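Local coordinates for putative cell surface protein, similar to internalin proteins (Listeria monocytogenes EGD-e, PDB 5KZS) that is of unknown function but is a putative internalin-like, leucine-rich repeat cell surface protein, at residues A[74-79]-A[98-103]. Numbering follows the deposited sequence.
Sequences VNIVSV and LNTLFF
V77, through both its backbone N and O, and V79, through its N, are laddered to 98-103: V77 N donates to T100 O, V77 O accepts from F102 N at 2.9 Å, and V79 N reaches F102 O at 2.8 Å. The last two bonds run almost in line with their carbonyls. The same two carbonyls also receive CH...O contacts, T100 O from I76 CA and F102 O from S78 CA. At the start of the ladder N75 O takes two amides: N99 N at 3.0 Å, which sits above the carbonyl plane, and T100 N, whose bond is weak. The strands 76-79 and 100-103 are parallel, 7° apart, and are neighbours in the long parallel sheet that lines the concave side of a leucine-rich repeat solenoid. The outer edges of the pair are taken up as well: I76 and S78 bond through the backbone to strand 50-53, while T100 and F102 touch T127 and T129 of strand 127-129.

On the buried side of the sheet, facing the solenoid core, V79 lies alongside the F103 ring. Its CB comes within 3.7 Å of F103 CD2, and CG2, anti to the carbonyl carbon, sits over one ring face toward the rim, a CH-pi contact 4.1 Å from the centroid. F82 meets the same ring edge-to-face. V77 and L98 cross at about a right angle: V77 CG2 touches L98 CD1 at 3.5 Å, and L98 CD1 also comes up against I76 N. V77 further packs on F53 and F89.

On the other, partly exposed side, I76 and T100 stand side by side. With CG1 of I76 anti to its backbone N (chi1 180°), that branch rests 3.8 Å from T100 CB, and its CD1 meets the T100 methyl CG2.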
# COMPACT_ATOMS: atom_id res chain seq x y z
N VAL A 74 8.85 14.51 22.77
CA VAL A 74 8.96 13.43 21.78
C VAL A 74 7.91 13.69 20.73
O VAL A 74 6.75 13.88 21.07
CB VAL A 74 8.75 12.02 22.39
CG1 VAL A 74 8.66 10.95 21.31
CG2 VAL A 74 9.89 11.67 23.32
N ASN A 75 8.32 13.75 19.47
CA ASN A 75 7.38 13.88 18.35
C ASN A 75 7.49 12.71 17.38
O ASN A 75 6.85 12.74 16.33
CB ASN A 75 7.53 15.23 17.65
CG ASN A 75 8.93 15.44 17.08
OD1 ASN A 75 9.48 14.56 16.42
ND2 ASN A 75 9.51 16.60 17.34
N ILE A 76 8.27 11.68 17.71
CA ILE A 76 8.38 10.52 16.85
C ILE A 76 8.79 9.26 17.59
O ILE A 76 9.62 9.31 18.50
CB ILE A 76 9.35 10.77 15.65
CG1 ILE A 76 9.46 9.53 14.75
CG2 ILE A 76 10.73 11.20 16.12
CD1 ILE A 76 10.13 9.80 13.43
N VAL A 77 8.21 8.14 17.18
CA VAL A 77 8.48 6.84 17.76
C VAL A 77 8.75 5.88 16.62
O VAL A 77 7.96 5.79 15.69
CB VAL A 77 7.26 6.32 18.56
CG1 VAL A 77 7.45 4.86 18.99
CG2 VAL A 77 7.00 7.20 19.78
N SER A 78 9.85 5.12 16.72
CA SER A 78 10.31 4.25 15.65
C SER A 78 10.64 2.85 16.15
O SER A 78 11.65 2.65 16.83
CB SER A 78 11.53 4.87 14.98
OG SER A 78 11.20 6.18 14.54
N VAL A 79 9.81 1.88 15.80
CA VAL A 79 10.00 0.49 16.18
C VAL A 79 10.82 -0.17 15.08
O VAL A 79 10.27 -0.71 14.12
CB VAL A 79 8.63 -0.20 16.40
CG1 VAL A 79 8.79 -1.60 16.98
CG2 VAL A 79 7.77 0.65 17.31
N LEU A 98 3.20 13.65 20.00
CA LEU A 98 3.62 12.67 19.00
C LEU A 98 3.03 12.99 17.62
O LEU A 98 1.82 13.08 17.47
CB LEU A 98 3.22 11.26 19.43
CG LEU A 98 3.69 10.06 18.60
CD1 LEU A 98 5.20 9.95 18.57
CD2 LEU A 98 3.10 8.78 19.17
N ASN A 99 3.91 13.19 16.63
CA ASN A 99 3.56 13.46 15.23
C ASN A 99 3.66 12.24 14.32
O ASN A 99 2.96 12.18 13.31
CB ASN A 99 4.48 14.56 14.63
CG ASN A 99 4.23 15.93 15.23
OD1 ASN A 99 3.12 16.25 15.67
ND2 ASN A 99 5.26 16.76 15.25
N THR A 100 4.55 11.30 14.66
CA THR A 100 4.86 10.21 13.76
C THR A 100 5.02 8.90 14.50
O THR A 100 5.75 8.83 15.47
CB THR A 100 6.19 10.48 13.01
OG1 THR A 100 6.11 11.74 12.33
CG2 THR A 100 6.48 9.38 11.99
N LEU A 101 4.37 7.87 14.00
CA LEU A 101 4.58 6.50 14.46
C LEU A 101 5.13 5.73 13.26
O LEU A 101 4.55 5.79 12.19
CB LEU A 101 3.25 5.90 14.93
CG LEU A 101 3.20 4.38 15.13
CD1 LEU A 101 4.14 3.96 16.24
CD2 LEU A 101 1.79 3.96 15.46
N PHE A 102 6.25 5.02 13.45
CA PHE A 102 6.90 4.26 12.38
C PHE A 102 7.34 2.86 12.82
O PHE A 102 8.24 2.73 13.65
CB PHE A 102 8.11 5.05 11.85
CG PHE A 102 8.83 4.36 10.71
CD1 PHE A 102 9.90 3.49 10.97
CD2 PHE A 102 8.44 4.58 9.39
CE1 PHE A 102 10.56 2.85 9.93
CE2 PHE A 102 9.09 3.93 8.35
CZ PHE A 102 10.15 3.07 8.63
N PHE A 103 6.71 1.83 12.27
CA PHE A 103 7.27 0.47 12.29
C PHE A 103 8.07 0.27 11.01
O PHE A 103 7.58 0.47 9.91
CB PHE A 103 6.18 -0.59 12.36
CG PHE A 103 5.46 -0.64 13.67
CD1 PHE A 103 4.51 0.32 13.99
CD2 PHE A 103 5.73 -1.66 14.59
CE1 PHE A 103 3.84 0.28 15.20
CE2 PHE A 103 5.06 -1.71 15.80
CZ PHE A 103 4.12 -0.74 16.11